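Local coordinates for molybdopterin biosynthesis enzyme, MoaB (Thermus thermophilus, PDB 3MCH), which takes part in molybdenum cofactor biosynthesis, where it probably binds molybdopterin, as other proteins of the MogA/MoaB family do, at residues Arg114-Val119 against Ile125-Gly130; Arg55-Arg60 against Asp64-Asn69. One frame throughout, in Å; residues are numbered along the deposited sequence.

Contact 1 of 2, residues Arg114-Val119 against Ile125-Gly130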
ATOM      1  N   ARG B 114      -0.930   3.455 -10.765  1.00 17.27           N
ATOM      2  CA  ARG B 114      -0.629   2.118 -10.285  1.00 16.89           C
ATOM      3  C   ARG B 114       0.882   1.915 -10.244  1.00 14.94           C
ATOM      4  O   ARG B 114       1.362   0.799 -10.065  1.00 15.94           O
ATOM      5  CB  ARG B 114      -1.265   1.074 -11.208  1.00 18.21           C
ATOM      6  CG  ARG B 114      -2.764   1.250 -11.401  1.00 21.89           C
ATOM      7  CD  ARG B 114      -3.333   0.164 -12.307  1.00 23.10           C
ATOM      8  NE  ARG B 114      -3.053  -1.166 -11.777  1.00 24.83           N
ATOM      9  CZ  ARG B 114      -2.065  -1.954 -12.192  1.00 25.51           C
ATOM     10  NH1 ARG B 114      -1.250  -1.556 -13.161  1.00 24.86           N
ATOM     11  NH2 ARG B 114      -1.885  -3.138 -11.624  1.00 27.53           N
ATOM     12  N   GLY B 115       1.630   2.998 -10.416  1.00 15.10           N
ATOM     13  CA  GLY B 115       3.076   2.889 -10.407  1.00 14.37           C
ATOM     14  C   GLY B 115       3.610   2.262  -9.137  1.00 13.87           C
ATOM     15  O   GLY B 115       3.096   2.524  -8.046  1.00 14.11           O
ATOM     16  N   VAL B 116       4.623   1.410  -9.276  1.00 13.92           N
ATOM     17  CA  VAL B 116       5.234   0.771  -8.117  1.00 14.88           C
ATOM     18  C   VAL B 116       6.620   1.362  -7.879  1.00 15.17           C
ATOM     19  O   VAL B 116       7.107   2.191  -8.660  1.00 14.37           O
ATOM     20  CB  VAL B 116       5.374  -0.768  -8.303  1.00 15.97           C
ATOM     21  CG1 VAL B 116       4.005  -1.393  -8.540  1.00 15.65           C
ATOM     22  CG2 VAL B 116       6.308  -1.084  -9.463  1.00 15.64           C
ATOM     23  N   ALA B 117       7.237   0.950  -6.779  1.00 13.61           N
ATOM     24  CA  ALA B 117       8.580   1.383  -6.425  1.00 13.02           C
ATOM     25  C   ALA B 117       9.263   0.168  -5.824  1.00 12.74           C
ATOM     26  O   ALA B 117       8.644  -0.589  -5.075  1.00 13.09           O
ATOM     27  CB  ALA B 117       8.528   2.518  -5.405  1.00 14.50           C
ATOM     28  N   GLY B 118      10.528  -0.032  -6.157  1.00 13.27           N
ATOM     29  CA  GLY B 118      11.229  -1.171  -5.609  1.00 12.95           C
ATOM     30  C   GLY B 118      12.705  -1.173  -5.913  1.00 15.15           C
ATOM     31  O   GLY B 118      13.241  -0.233  -6.503  1.00 14.51           O
ATOM     32  N   VAL B 119      13.363  -2.252  -5.513  1.00 15.55           N
ATOM     33  CA  VAL B 119      14.791  -2.390  -5.726  1.00 15.99           C
ATOM     34  C   VAL B 119      15.118  -3.650  -6.513  1.00 17.67           C
ATOM     35  O   VAL B 119      14.494  -4.692  -6.324  1.00 16.43           O
ATOM     36  CB  VAL B 119      15.541  -2.464  -4.371  1.00 15.50           C
ATOM     37  CG1 VAL B 119      17.030  -2.741  -4.590  1.00 16.31           C
ATOM     38  CG2 VAL B 119      15.339  -1.158  -3.602  1.00 14.62           C
ATOM     39  N   ILE B 125      14.036   1.726  -8.332  1.00 12.42           N
ATOM     40  CA  ILE B 125      13.203   2.001  -9.492  1.00 11.89           C
ATOM     41  C   ILE B 125      11.838   2.532  -9.074  1.00 12.84           C
ATOM     42  O   ILE B 125      11.150   1.919  -8.252  1.00 12.66           O
ATOM     43  CB  ILE B 125      12.997   0.714 -10.344  1.00 13.56           C
ATOM     44  CG1 ILE B 125      14.358   0.103 -10.683  1.00 14.74           C
ATOM     45  CG2 ILE B 125      12.225   1.034 -11.617  1.00 15.71           C
ATOM     46  CD1 ILE B 125      14.909  -0.797  -9.608  1.00 25.29           C
ATOM     47  N   LEU B 126      11.465   3.684  -9.629  1.00 11.11           N
ATOM     48  CA  LEU B 126      10.168   4.293  -9.343  1.00 12.73           C
ATOM     49  C   LEU B 126       9.398   4.517 -10.641  1.00 10.50           C
ATOM     50  O   LEU B 126       9.972   4.994 -11.623  1.00 12.45           O
ATOM     51  CB  LEU B 126      10.337   5.652  -8.648  1.00 13.51           C
ATOM     52  CG  LEU B 126      10.562   5.703  -7.133  1.00 18.42           C
ATOM     53  CD1 LEU B 126      11.836   4.983  -6.752  1.00 18.97           C
ATOM     54  CD2 LEU B 126      10.617   7.162  -6.706  1.00 19.58           C
ATOM     55  N   ASN B 127       8.111   4.172 -10.635  1.00 11.92           N
ATOM     56  CA  ASN B 127       7.226   4.374 -11.789  1.00 12.56           C
ATOM     57  C   ASN B 127       6.460   5.681 -11.587  1.00 13.10           C
ATOM     58  O   ASN B 127       5.511   5.722 -10.798  1.00 12.81           O
ATOM     59  CB  ASN B 127       6.154   3.281 -11.893  1.00 15.44           C
ATOM     60  CG  ASN B 127       6.708   1.910 -12.213  1.00 14.95           C
ATOM     61  OD1 ASN B 127       6.069   0.906 -11.903  1.00 16.32           O
ATOM     62  ND2 ASN B 127       7.870   1.852 -12.857  1.00 16.04           N
ATOM     63  N   LEU B 128       6.852   6.737 -12.294  1.00 13.89           N
ATOM     64  CA  LEU B 128       6.163   8.024 -12.210  1.00 14.02           C
ATOM     65  C   LEU B 128       5.066   8.086 -13.278  1.00 15.34           C
ATOM     66  O   LEU B 128       5.134   7.387 -14.291  1.00 15.68           O
ATOM     67  CB  LEU B 128       7.144   9.169 -12.476  1.00 13.41           C
ATOM     68  CG  LEU B 128       8.320   9.394 -11.528  1.00 13.18           C
ATOM     69  CD1 LEU B 128       9.312  10.347 -12.177  1.00 15.07           C
ATOM     70  CD2 LEU B 128       7.807   9.966 -10.214  1.00 16.21           C
ATOM     71  N   PRO B 129       4.036   8.920 -13.061  1.00 16.14           N
ATOM     72  CA  PRO B 129       2.952   9.052 -14.040  1.00 18.17           C
ATOM     73  C   PRO B 129       3.535   9.615 -15.340  1.00 19.06           C
ATOM     74  O   PRO B 129       4.670  10.098 -15.351  1.00 19.66           O
ATOM     75  CB  PRO B 129       1.996  10.030 -13.363  1.00 18.57           C
ATOM     76  CG  PRO B 129       2.200   9.742 -11.917  1.00 19.51           C
ATOM     77  CD  PRO B 129       3.700   9.633 -11.819  1.00 17.87           C
ATOM     78  N   GLY B 130       2.751   9.585 -16.414  1.00 20.86           N
ATOM     79  CA  GLY B 130       3.236  10.048 -17.705  1.00 22.27           C
ATOM     80  C   GLY B 130       3.141  11.508 -18.107  1.00 23.91           C
ATOM     81  O   GLY B 130       3.820  11.924 -19.048  1.00 23.93           O
TER

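Contact 2 of 2, residues Arg55-Arg60 against Asp64-Asn69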
ATOM      1  N   ARG B  55      16.415  -3.934 -17.158  1.00 23.14           N
ATOM      2  CA  ARG B  55      17.373  -4.987 -16.849  1.00 26.37           C
ATOM      3  C   ARG B  55      18.786  -4.497 -17.157  1.00 25.72           C
ATOM      4  O   ARG B  55      19.705  -4.663 -16.355  1.00 26.34           O
ATOM      5  CB  ARG B  55      17.063  -6.230 -17.688  1.00 27.26           C
ATOM      6  CG  ARG B  55      17.716  -7.508 -17.193  1.00 34.49           C
ATOM      7  CD  ARG B  55      17.575  -8.620 -18.225  1.00 36.65           C
ATOM      8  NE  ARG B  55      16.189  -8.814 -18.652  1.00 42.62           N
ATOM      9  CZ  ARG B  55      15.232  -9.346 -17.898  1.00 45.01           C
ATOM     10  NH1 ARG B  55      14.003  -9.475 -18.381  1.00 46.60           N
ATOM     11  NH2 ARG B  55      15.502  -9.760 -16.666  1.00 47.58           N
ATOM     12  N   LEU B  56      18.941  -3.897 -18.331  1.00 27.04           N
ATOM     13  CA  LEU B  56      20.222  -3.363 -18.785  1.00 26.76           C
ATOM     14  C   LEU B  56      20.745  -2.289 -17.835  1.00 25.51           C
ATOM     15  O   LEU B  56      21.881  -2.354 -17.360  1.00 24.68           O
ATOM     16  CB  LEU B  56      20.062  -2.749 -20.178  1.00 28.84           C
ATOM     17  CG  LEU B  56      20.802  -3.352 -21.374  1.00 32.50           C
ATOM     18  CD1 LEU B  56      20.383  -4.796 -21.577  1.00 31.33           C
ATOM     19  CD2 LEU B  56      20.496  -2.525 -22.614  1.00 32.86           C
ATOM     20  N   TRP B  57      19.902  -1.296 -17.568  1.00 24.40           N
ATOM     21  CA  TRP B  57      20.265  -0.181 -16.704  1.00 22.34           C
ATOM     22  C   TRP B  57      20.646  -0.575 -15.282  1.00 21.73           C
ATOM     23  O   TRP B  57      21.566  -0.005 -14.700  1.00 20.83           O
ATOM     24  CB  TRP B  57      19.120   0.833 -16.671  1.00 21.00           C
ATOM     25  CG  TRP B  57      18.993   1.627 -17.937  1.00 21.46           C
ATOM     26  CD1 TRP B  57      19.667   1.419 -19.113  1.00 21.62           C
ATOM     27  CD2 TRP B  57      18.162   2.771 -18.151  1.00 20.45           C
ATOM     28  NE1 TRP B  57      19.307   2.366 -20.039  1.00 20.32           N
ATOM     29  CE2 TRP B  57      18.386   3.210 -19.475  1.00 19.87           C
ATOM     30  CE3 TRP B  57      17.247   3.470 -17.352  1.00 18.24           C
ATOM     31  CZ2 TRP B  57      17.731   4.320 -20.017  1.00 18.96           C
ATOM     32  CZ3 TRP B  57      16.596   4.573 -17.891  1.00 18.00           C
ATOM     33  CH2 TRP B  57      16.842   4.988 -19.211  1.00 18.05           C
ATOM     34  N   ALA B  58      19.943  -1.550 -14.724  1.00 20.99           N
ATOM     35  CA  ALA B  58      20.232  -1.984 -13.370  1.00 22.38           C
ATOM     36  C   ALA B  58      21.384  -2.976 -13.329  1.00 23.78           C
ATOM     37  O   ALA B  58      22.384  -2.751 -12.653  1.00 23.36           O
ATOM     38  CB  ALA B  58      18.989  -2.611 -12.745  1.00 21.43           C
ATOM     39  N   ASP B  59      21.236  -4.066 -14.072  1.00 25.07           N
ATOM     40  CA  ASP B  59      22.233  -5.132 -14.088  1.00 27.35           C
ATOM     41  C   ASP B  59      23.576  -4.807 -14.730  1.00 28.84           C
ATOM     42  O   ASP B  59      24.623  -5.152 -14.177  1.00 31.02           O
ATOM     43  CB  ASP B  59      21.648  -6.377 -14.760  1.00 27.31           C
ATOM     44  CG  ASP B  59      20.411  -6.897 -14.050  1.00 30.00           C
ATOM     45  OD1 ASP B  59      20.040  -6.333 -12.996  1.00 28.36           O
ATOM     46  OD2 ASP B  59      19.811  -7.873 -14.546  1.00 29.74           O
ATOM     47  N   ARG B  60      23.564  -4.154 -15.885  1.00 29.61           N
ATOM     48  CA  ARG B  60      24.821  -3.846 -16.556  1.00 31.24           C
ATOM     49  C   ARG B  60      25.365  -2.440 -16.345  1.00 30.25           C
ATOM     50  O   ARG B  60      26.532  -2.279 -15.990  1.00 30.67           O
ATOM     51  CB  ARG B  60      24.701  -4.121 -18.054  1.00 32.44           C
ATOM     52  CG  ARG B  60      26.029  -4.013 -18.780  1.00 37.35           C
ATOM     53  CD  ARG B  60      25.954  -4.646 -20.151  1.00 40.93           C
ATOM     54  NE  ARG B  60      25.044  -3.933 -21.038  1.00 44.95           N
ATOM     55  CZ  ARG B  60      24.680  -4.377 -22.235  1.00 46.32           C
ATOM     56  NH1 ARG B  60      23.848  -3.667 -22.985  1.00 47.89           N
ATOM     57  NH2 ARG B  60      25.140  -5.541 -22.676  1.00 47.33           N
ATOM     58  N   ASP B  64      21.929   3.985 -10.217  1.00 13.79           N
ATOM     59  CA  ASP B  64      21.477   4.016  -8.832  1.00 13.57           C
ATOM     60  C   ASP B  64      19.973   4.216  -8.743  1.00 13.84           C
ATOM     61  O   ASP B  64      19.306   3.628  -7.892  1.00 13.44           O
ATOM     62  CB  ASP B  64      22.185   5.146  -8.086  1.00 15.04           C
ATOM     63  CG  ASP B  64      23.695   5.017  -8.143  1.00 17.41           C
ATOM     64  OD1 ASP B  64      24.197   3.896  -7.902  1.00 18.91           O
ATOM     65  OD2 ASP B  64      24.377   6.030  -8.422  1.00 17.85           O
ATOM     66  N   LEU B  65      19.450   5.048  -9.634  1.00 12.14           N
ATOM     67  CA  LEU B  65      18.026   5.347  -9.658  1.00 11.66           C
ATOM     68  C   LEU B  65      17.469   5.285 -11.066  1.00 11.67           C
ATOM     69  O   LEU B  65      18.072   5.805 -12.004  1.00 12.57           O
ATOM     70  CB  LEU B  65      17.774   6.756  -9.100  1.00 11.41           C
ATOM     71  CG  LEU B  65      16.332   7.268  -9.152  1.00 11.73           C
ATOM     72  CD1 LEU B  65      15.477   6.521  -8.132  1.00 11.16           C
ATOM     73  CD2 LEU B  65      16.300   8.768  -8.861  1.00 10.30           C
ATOM     74  N   ILE B  66      16.323   4.636 -11.216  1.00 11.04           N
ATOM     75  CA  ILE B  66      15.670   4.594 -12.511  1.00 12.62           C
ATOM     76  C   ILE B  66      14.281   5.172 -12.326  1.00 13.72           C
ATOM     77  O   ILE B  66      13.488   4.668 -11.530  1.00 13.82           O
ATOM     78  CB  ILE B  66      15.530   3.169 -13.075  1.00 13.08           C
ATOM     79  CG1 ILE B  66      16.909   2.586 -13.369  1.00 15.19           C
ATOM     80  CG2 ILE B  66      14.671   3.205 -14.349  1.00 13.49           C
ATOM     81  CD1 ILE B  66      16.931   1.078 -13.609  1.00 25.29           C
ATOM     82  N   LEU B  67      14.010   6.258 -13.039  1.00 12.26           N
ATOM     83  CA  LEU B  67      12.714   6.902 -12.995  1.00 11.94           C
ATOM     84  C   LEU B  67      12.021   6.661 -14.328  1.00 12.91           C
ATOM     85  O   LEU B  67      12.418   7.228 -15.352  1.00 13.79           O
ATOM     86  CB  LEU B  67      12.867   8.413 -12.762  1.00 12.07           C
ATOM     87  CG  LEU B  67      13.538   8.831 -11.448  1.00 10.41           C
ATOM     88  CD1 LEU B  67      13.759  10.343 -11.422  1.00 11.31           C
ATOM     89  CD2 LEU B  67      12.667   8.406 -10.267  1.00 10.95           C
ATOM     90  N   THR B  68      11.021   5.786 -14.330  1.00 13.72           N
ATOM     91  CA  THR B  68      10.269   5.548 -15.555  1.00 13.94           C
ATOM     92  C   THR B  68       9.106   6.522 -15.437  1.00 14.12           C
ATOM     93  O   THR B  68       8.768   6.958 -14.335  1.00 15.18           O
ATOM     94  CB  THR B  68       9.690   4.107 -15.653  1.00 14.89           C
ATOM     95  OG1 THR B  68       8.628   3.938 -14.700  1.00 14.80           O
ATOM     96  CG2 THR B  68      10.772   3.067 -15.407  1.00 13.78           C
ATOM     97  N   ASN B  69       8.511   6.892 -16.563  1.00 14.88           N
ATOM     98  CA  ASN B  69       7.358   7.768 -16.523  1.00 15.52           C
ATOM     99  C   ASN B  69       6.385   7.292 -17.591  1.00 17.05           C
ATOM    100  O   ASN B  69       6.796   6.944 -18.701  1.00 18.25           O
ATOM    101  CB  ASN B  69       7.758   9.239 -16.736  1.00 15.83           C
ATOM    102  CG  ASN B  69       8.223   9.532 -18.151  1.00 15.38           C
ATOM    103  OD1 ASN B  69       7.416   9.645 -19.073  1.00 18.90           O
ATOM    104  ND2 ASN B  69       9.533   9.655 -18.327  1.00 16.67           N
TER

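Contact 1 of 2, residues Arg114-Val119 against Ile125-Gly130
Ala117 and Leu126 meet as a non-hydrogen-bonded pair in the antiparallel β-hairpin of strands 117-120 and 123-128; the axes of 117-119 and 125-128 come within 4.9 Å of each other and run at 162°. Next to them Gly118 and Ile125 form a hydrogen-bonded pair, Gly118 N reaching Ile125 O at 2.9 Å and Ile125 N reaching Gly118 O at 2.8 Å. A further backbone bond, Asn127 N to Val116 O at 3.0 Å, carries the pairing into the loop before strand 117-120. Ala117 CB packs 4.2 Å from Leu126 CG, and both side chains face Leu95 of helix 93-99. Asn127 adds a side-chain bond to the ladder: its OD1 accepts the N-H of Val116 at 3.0 Å, nearly straight, with the donor tilted 33° out of the carbonyl plane. Val116 is thus gripped through both its N and its O by one residue, while Asn127 ND2 turns to Thr68 OG1 and Thr84 OG1, which together fix the rotation of the buried amide. Val116 CG2 lies alongside that amide, close to OD1. On the face away from Leu126, the chi2 of Ile125 (85°) swings its end back over the partner strand, placing CD1 3.6 Å from Gly118 O.

Contact 2 of 2, residues Arg55-Arg60 against Asp64-Asn69
The indole of Trp57 meets Ile66 at its six-membered end: Ile66 CG2 sits at the ring edge, near the ring plane, 4.0 Å from CE3, and Ile66 CG1 is 4.1 Å from the same carbon. Leu7 of strand 2-9 also packs on the Trp57 side chain. The contact belongs to a β-α-β crossover, in which the chain leaves strand 35-43, crosses the sheet as helix 47-60 and re-enters it as strand 65-69, parallel to the first with strand 2-9 between them. Helix and strand approach with the CA atoms of Trp57 and Ile66 7.8 Å apart. No hydrogen bond joins the two segments, and the interface is apolar. Ile66 reaches the helix because its chain is extended, CD1 lying anti to CA (chi2 166°), which pushes this methyl 3.8 Å from Trp57 CB and 4.3 Å from Ala58 CB. Replacing Ile66 by an alanine would remove all three outer carbons and would probably leave a gap between helix and sheet, with the CE3 edge of Trp57 less firmly held. On the strand 123-128 side Ile66 also packs against Thr123 and Ile125, so its side chain is enclosed by helix and sheet neighbours. At the far side of the indole, the polar end has a partner of its own: Trp57 NE1 is hydrogen-bonded to Glu41 OE2 of strand 35-43.

How the contacts relate
Contacts 1 and 2, with centres about 12 Å apart, share one sheet: strand 65-69 of contact 2 lies parallel beside strand 123-128 of contact 1. The strands are tied where Leu128 N meets Thr68 O at 2.8 Å, probably a hydrogen bond, and Ile125 CG2 packs 3.8 Å from Ile66 O. Near their C-terminal ends Pro129 O comes within 3.5 Å of Asn69 CB. Along the chain contact 2 is complete before contact 1 begins, contact 2 packing a crossover helix on the sheet and contact 1 pairing the two strands of a hairpin. In this family molybdopterin is bound near the C-terminal strand ends, so Asn69 and Gly130 probably lie close to that pocket.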